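Local coordinates for protein lysin (PDB 6ILU) that probably binds the bacterial cell wall as the SH3b-type targeting domain of a Bacillus phage endolysin, directing the lytic enzyme to its host, at residues Tyr80-Lys85 against Val122-Asn127; Tyr23-Tyr28 against Lys73-Asp78. All coordinates share one frame; numbering follows the deposited sequence.

Contact 1 of 2, residues Tyr80-Lys85 against Val122-Asn127; sequences YKVRSK and VDIGGN. With EDO (1,2-ethanediol), chain H; EDO (1,2-ethanediol), chain K; SO4 (sulfate ion), chain G; SO4 (sulfate ion), chain D.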
loop_
_atom_site.group_PDB
_atom_site.type_symbol
_atom_site.label_atom_id
_atom_site.label_comp_id
_atom_site.label_asym_id
_atom_site.label_seq_id
_atom_site.Cartn_x
_atom_site.Cartn_y
_atom_site.Cartn_z
ATOM N N TYR A 80 1.943 2.965 5.442
ATOM C CA TYR A 80 2.740 4.171 5.331
ATOM C C TYR A 80 1.811 5.367 5.099
ATOM O O TYR A 80 0.778 5.261 4.441
ATOM C CB TYR A 80 3.757 4.036 4.202
ATOM C CG TYR A 80 4.883 3.067 4.506
ATOM C CD1 TYR A 80 5.042 2.495 5.773
ATOM C CD2 TYR A 80 5.811 2.747 3.507
ATOM C CE1 TYR A 80 6.102 1.646 6.036
ATOM C CE2 TYR A 80 6.841 1.901 3.752
ATOM C CZ TYR A 80 6.988 1.341 5.013
ATOM O OH TYR A 80 8.038 0.482 5.247
ATOM N N LYS A 81 2.180 6.502 5.695
ATOM C CA LYS A 81 1.375 7.720 5.668
ATOM C C LYS A 81 1.976 8.730 4.697
ATOM O O LYS A 81 3.203 8.994 4.706
ATOM C CB LYS A 81 1.285 8.341 7.080
ATOM C CG LYS A 81 0.805 7.327 8.103
ATOM C CD LYS A 81 -0.665 7.069 7.922
ATOM C CE LYS A 81 -1.141 6.003 8.914
ATOM N NZ LYS A 81 -2.602 5.842 8.848
ATOM N N VAL A 82 1.087 9.297 3.874
ATOM C CA VAL A 82 1.486 10.223 2.813
ATOM C C VAL A 82 1.057 11.627 3.193
ATOM O O VAL A 82 -0.126 11.857 3.473
ATOM C CB VAL A 82 0.856 9.800 1.448
ATOM C CG1 VAL A 82 1.352 10.717 0.297
ATOM C CG2 VAL A 82 1.210 8.303 1.111
ATOM N N ARG A 83 2.011 12.566 3.221
ATOM C CA ARG A 83 1.693 13.954 3.585
ATOM C C ARG A 83 2.314 14.896 2.594
ATOM O O ARG A 83 3.444 14.678 2.181
ATOM C CB ARG A 83 2.197 14.275 4.977
ATOM C CG ARG A 83 1.469 13.525 6.090
ATOM C CD ARG A 83 2.184 13.839 7.411
ATOM N NE ARG A 83 1.598 13.142 8.553
ATOM C CZ ARG A 83 2.009 11.956 8.993
ATOM N NH1 ARG A 83 2.998 11.310 8.375
ATOM N NH2 ARG A 83 1.422 11.408 10.062
ATOM N N SER A 84 1.593 15.938 2.208
ATOM C CA SER A 84 2.219 17.011 1.403
ATOM C C SER A 84 3.494 17.561 2.054
ATOM O O SER A 84 3.580 17.688 3.291
ATOM C CB SER A 84 1.225 18.168 1.181
ATOM O OG SER A 84 1.846 19.221 0.463
ATOM N N LYS A 85 4.473 17.927 1.219
ATOM C CA LYS A 85 5.644 18.643 1.716
ATOM C C LYS A 85 5.342 20.129 1.923
ATOM O O LYS A 85 6.152 20.838 2.498
ATOM C CB LYS A 85 6.844 18.516 0.751
ATOM C CG LYS A 85 7.463 17.121 0.685
ATOM C CD LYS A 85 8.693 17.137 -0.222
ATOM C CE LYS A 85 9.350 15.749 -0.282
ATOM N NZ LYS A 85 10.481 15.760 -1.297
ATOM N N VAL A 122 2.791 7.791 -6.005
ATOM C CA VAL A 122 2.092 7.046 -4.947
ATOM C C VAL A 122 0.594 7.271 -5.052
ATOM O O VAL A 122 0.128 8.381 -5.335
ATOM C CB VAL A 122 2.647 7.446 -3.546
ATOM C CG1 VAL A 122 2.544 9.006 -3.242
ATOM C CG2 VAL A 122 1.955 6.631 -2.417
ATOM N N ASP A 123 -0.157 6.173 -4.917
ATOM C CA ASP A 123 -1.606 6.208 -4.931
ATOM C C ASP A 123 -2.063 6.495 -3.514
ATOM O O ASP A 123 -1.789 5.695 -2.603
ATOM C CB ASP A 123 -2.148 4.848 -5.470
ATOM C CG ASP A 123 -3.657 4.802 -5.603
ATOM O OD1 ASP A 123 -4.341 5.808 -5.324
ATOM O OD2 ASP A 123 -4.167 3.711 -5.964
ATOM N N ILE A 124 -2.782 7.600 -3.310
ATOM C CA ILE A 124 -3.292 7.909 -1.979
ATOM C C ILE A 124 -4.709 7.371 -1.737
ATOM O O ILE A 124 -5.357 7.707 -0.737
ATOM C CB ILE A 124 -3.301 9.445 -1.715
ATOM C CG1 ILE A 124 -4.077 10.164 -2.835
ATOM C CG2 ILE A 124 -1.866 9.909 -1.621
ATOM C CD1 ILE A 124 -4.497 11.669 -2.480
ATOM N N GLY A 125 -5.179 6.525 -2.650
ATOM C CA GLY A 125 -6.484 5.902 -2.540
ATOM C C GLY A 125 -7.470 6.560 -3.471
ATOM O O GLY A 125 -7.354 7.760 -3.759
ATOM N N GLY A 126 -8.402 5.780 -3.987
ATOM C CA GLY A 126 -9.347 6.318 -4.943
ATOM C C GLY A 126 -8.738 6.532 -6.313
ATOM O O GLY A 126 -9.237 7.348 -7.075
ATOM N N ASN A 127 -7.639 5.819 -6.603
ATOM C CA ASN A 127 -6.939 5.929 -7.884
ATOM C C ASN A 127 -6.450 7.366 -8.143
ATOM O O ASN A 127 -6.769 7.984 -9.170
ATOM C CB ASN A 127 -7.787 5.525 -9.075
ATOM C CG ASN A 127 -6.920 5.338 -10.339
ATOM O OD1 ASN A 127 -5.903 4.613 -10.284
ATOM N ND2 ASN A 127 -7.318 5.971 -11.482
HETATM C C1 EDO H . -6.707 2.139 -4.649
HETATM O O1 EDO H . -6.676 3.400 -5.327
HETATM C C2 EDO H . -8.117 1.804 -4.172
HETATM O O2 EDO H . -8.798 2.958 -3.668
HETATM C C1 EDO K . 0.092 14.594 11.593
HETATM O O1 EDO K . 0.432 15.313 10.390
HETATM C C2 EDO K . -1.293 13.991 11.450
HETATM O O2 EDO K . -1.149 12.566 11.447
HETATM S S SO4 G . 12.023 12.798 1.557
HETATM O O1 SO4 G . 10.587 12.518 1.540
HETATM O O2 SO4 G . 12.805 11.565 1.395
HETATM O O3 SO4 G . 12.364 13.436 2.829
HETATM O O4 SO4 G . 12.334 13.710 0.458
HETATM S S SO4 D . -5.659 3.146 9.266
HETATM O O1 SO4 D . -5.543 1.742 8.864
HETATM O O2 SO4 D . -6.736 3.280 10.240
HETATM O O3 SO4 D . -5.943 3.989 8.113
HETATM O O4 SO4 D . -4.423 3.607 9.888
#
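Val-82 points its side chain at Val-122 and Ile-124, with CG1 opposite its own backbone N (chi1 -176°) and CG2 opposite its carbonyl carbon; CG2 meets Val-122, while CG1 reaches chiefly Ile-124 and also comes near Val-122 CG1. The two valines lie flank to flank, running counter to one another, with Val-82 CG2 4.0 Å from Val-122 CG2, which, unlike that of Val-82, lies anti to its own backbone N. On the other branch, Val-82 CG1 rests 3.8 Å from Ile-124 CG2, the two side chains crossing nearly at right angles. No hydrogen bond joins the segments, so three buried aliphatic side chains carry the contact. Val-82 also packs on Val-135 and Ala-114, and Ile-124 on Ile-130. Past the strand end, Gly-125 N donates to Asp-123 OD1 at 2.9 Å, meeting the carboxylate from above its plane and closing an Asx turn. Asp-123 OD2 accepts from an ethanediol O1 at 2.6 Å; the backbone N atoms of Gly-126 and Asn-127 donate to the same molecule, probably a crystallisation additive. Strand 75-84 and the three-stranded sheet containing 121-123 thus face each other across a hydrophobic core, as in the compact beta barrels of SH3-type domains.

Contact 2 of 2, residues Tyr23-Tyr28 against Lys73-Asp78; sequences YGVNLY and KHFTID
Val-25 meets His-74 and Phe-75 with one methyl, CG1, where strand 25-29 of a two-stranded antiparallel hairpin packs over the 3-10 turn at 73-74 and the first residue of strand 75-84 in a small all-beta, SH3b-like fold. The side chains of the valine and His-74 overlap side by side, each heading toward the other's backbone: Val-25 CG1 comes to 4.0 Å from His-74 CB and 4.1 Å from His-74 CD2, at the root of the imidazole. Phe-75 reaches the same methyl differently. Its bond from the backbone does not aim at the valine, but with CG set opposite its carbonyl carbon (chi1 -58°) the ring swings back and brings its far end to Val-25. The methyl comes obliquely to both rings. The contact is van der Waals, between carbons, with no hydrogen bond across the segments. Lys-73 CG lies over one face of the imidazole, 3.9 Å above the ring plane and displaced toward the rim. Around this cluster, Ser-17 and Tyr-19 also touch Val-25, while Ala-15 and Ile-61 pack on Phe-75; the backbone of Val-25 is hydrogen-bonded to that of Ile-40 in the partner strand of the hairpin. Closest of all across the two segments is Val-25 CG1 to Phe-75 CZ, at 3.8 Å, with Phe-75 CE2 at 4.0 Å from the same methyl.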
loop_
_atom_site.group_PDB
_atom_site.type_symbol
_atom_site.label_atom_id
_atom_site.label_comp_id
_atom_site.label_asym_id
_atom_site.label_seq_id
_atom_site.Cartn_x
_atom_site.Cartn_y
_atom_site.Cartn_z
ATOM N N TYR A 23 1.112 -20.236 13.500
ATOM C CA TYR A 23 -0.156 -20.520 12.829
ATOM C C TYR A 23 -0.036 -20.069 11.367
ATOM O O TYR A 23 0.280 -18.940 11.109
ATOM C CB TYR A 23 -1.305 -19.823 13.560
ATOM C CG TYR A 23 -2.673 -20.153 13.034
ATOM C CD1 TYR A 23 -3.476 -21.103 13.667
ATOM C CD2 TYR A 23 -3.164 -19.529 11.885
ATOM C CE1 TYR A 23 -4.717 -21.403 13.180
ATOM C CE2 TYR A 23 -4.439 -19.833 11.397
ATOM C CZ TYR A 23 -5.190 -20.767 12.053
ATOM O OH TYR A 23 -6.442 -21.102 11.596
ATOM N N GLY A 24 -0.219 -20.990 10.420
ATOM C CA GLY A 24 0.047 -20.677 9.035
ATOM C C GLY A 24 -0.924 -19.698 8.416
ATOM O O GLY A 24 -2.139 -19.829 8.579
ATOM N N VAL A 25 -0.391 -18.680 7.748
ATOM C CA VAL A 25 -1.186 -17.779 6.930
ATOM C C VAL A 25 -0.854 -18.064 5.475
ATOM O O VAL A 25 0.328 -18.073 5.119
ATOM C CB VAL A 25 -0.891 -16.316 7.223
ATOM C CG1 VAL A 25 -1.673 -15.429 6.257
ATOM C CG2 VAL A 25 -1.209 -16.003 8.661
ATOM N N ASN A 26 -1.870 -18.282 4.639
ATOM C CA ASN A 26 -1.614 -18.689 3.255
ATOM C C ASN A 26 -1.174 -17.546 2.359
ATOM O O ASN A 26 -1.607 -16.405 2.521
ATOM C CB ASN A 26 -2.849 -19.335 2.641
ATOM C CG ASN A 26 -3.272 -20.571 3.395
ATOM O OD1 ASN A 26 -2.441 -21.385 3.754
ATOM N ND2 ASN A 26 -4.555 -20.675 3.704
ATOM N N LEU A 27 -0.270 -17.892 1.444
ATOM C CA LEU A 27 0.180 -16.991 0.386
ATOM C C LEU A 27 -0.330 -17.528 -0.937
ATOM O O LEU A 27 -0.463 -18.756 -1.111
ATOM C CB LEU A 27 1.711 -16.878 0.318
ATOM C CG LEU A 27 2.405 -16.325 1.553
ATOM C CD1 LEU A 27 3.910 -16.311 1.370
ATOM C CD2 LEU A 27 1.869 -14.931 1.916
ATOM N N TYR A 28 -0.530 -16.599 -1.875
ATOM C CA TYR A 28 -1.205 -16.870 -3.128
ATOM C C TYR A 28 -0.547 -16.165 -4.295
ATOM O O TYR A 28 0.167 -15.144 -4.134
ATOM C CB TYR A 28 -2.654 -16.377 -3.073
ATOM C CG TYR A 28 -3.515 -17.070 -2.046
ATOM C CD1 TYR A 28 -4.200 -18.230 -2.366
ATOM C CD2 TYR A 28 -3.625 -16.560 -0.759
ATOM C CE1 TYR A 28 -5.007 -18.882 -1.414
ATOM C CE2 TYR A 28 -4.399 -17.231 0.211
ATOM C CZ TYR A 28 -5.096 -18.365 -0.144
ATOM O OH TYR A 28 -5.875 -19.012 0.793
ATOM N N LYS A 73 -7.254 -9.320 5.605
ATOM C CA LYS A 73 -8.028 -9.633 6.807
ATOM C C LYS A 73 -7.237 -10.527 7.791
ATOM O O LYS A 73 -7.620 -10.619 8.962
ATOM C CB LYS A 73 -9.360 -10.316 6.419
ATOM C CG LYS A 73 -9.195 -11.661 5.773
ATOM C CD LYS A 73 -10.516 -12.187 5.244
ATOM C CE LYS A 73 -10.274 -13.477 4.470
ATOM N NZ LYS A 73 -11.545 -14.196 4.116
ATOM N N HIS A 74 -6.136 -11.119 7.331
ATOM C CA HIS A 74 -5.342 -11.982 8.202
ATOM C C HIS A 74 -4.255 -11.196 8.923
ATOM O O HIS A 74 -3.461 -11.793 9.625
ATOM C CB HIS A 74 -4.697 -13.136 7.390
ATOM C CG HIS A 74 -5.700 -14.072 6.783
ATOM N ND1 HIS A 74 -6.887 -14.407 7.404
ATOM C CD2 HIS A 74 -5.702 -14.720 5.596
ATOM C CE1 HIS A 74 -7.566 -15.242 6.637
ATOM N NE2 HIS A 74 -6.871 -15.442 5.527
ATOM N N PHE A 75 -4.201 -9.870 8.716
ATOM C CA PHE A 75 -3.132 -9.035 9.314
ATOM C C PHE A 75 -3.645 -7.780 9.983
ATOM O O PHE A 75 -4.737 -7.326 9.656
ATOM C CB PHE A 75 -2.110 -8.578 8.234
ATOM C CG PHE A 75 -1.449 -9.721 7.505
ATOM C CD1 PHE A 75 -0.238 -10.212 7.946
ATOM C CD2 PHE A 75 -2.090 -10.346 6.448
ATOM C CE1 PHE A 75 0.378 -11.300 7.304
ATOM C CE2 PHE A 75 -1.529 -11.444 5.829
ATOM C CZ PHE A 75 -0.268 -11.908 6.239
ATOM N N THR A 76 -2.876 -7.227 10.928
ATOM C CA THR A 76 -3.044 -5.816 11.283
ATOM C C THR A 76 -1.973 -5.077 10.480
ATOM O O THR A 76 -0.799 -5.513 10.421
ATOM C CB THR A 76 -2.914 -5.548 12.791
ATOM O OG1 THR A 76 -1.692 -6.096 13.263
ATOM C CG2 THR A 76 -4.026 -6.243 13.540
ATOM N N ILE A 77 -2.378 -4.012 9.775
ATOM C CA ILE A 77 -1.462 -3.367 8.801
ATOM C C ILE A 77 -1.267 -1.926 9.216
ATOM O O ILE A 77 -2.258 -1.213 9.464
ATOM C CB ILE A 77 -2.004 -3.415 7.367
ATOM C CG1 ILE A 77 -2.282 -4.880 6.969
ATOM C CG2 ILE A 77 -1.044 -2.716 6.372
ATOM C CD1 ILE A 77 -3.154 -5.019 5.725
ATOM N N ASP A 78 -0.000 -1.541 9.376
ATOM C CA ASP A 78 0.363 -0.161 9.652
ATOM C C ASP A 78 0.762 0.427 8.306
ATOM O O ASP A 78 1.887 0.198 7.816
ATOM C CB ASP A 78 1.516 -0.068 10.675
ATOM C CG ASP A 78 1.125 -0.550 12.073
ATOM O OD1 ASP A 78 -0.028 -0.306 12.532
ATOM O OD2 ASP A 78 2.014 -1.144 12.729
#

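In the fold
Contacts 1 and 2 take opposite ends of strand 75-84, which is interrupted along its length, contact 2 including the turn just before it; they lie on opposite sides of the chain's centre with their own centres about 23 Å apart. Each joins this strand to a different sheet: the hairpin of 25-29 and 35-40 in contact 2, and the three strands 116-118, 121-123 and 129-131 in contact 1. Contact 1 is wholly buried and purely aliphatic. Contact 2 lies further out, about 15 Å from the chain's centre against 9 Å, and brings in aromatic groups, including a partly exposed histidine. Neither has a hydrogen bond between its segments, and in both a valine sits at the meeting point.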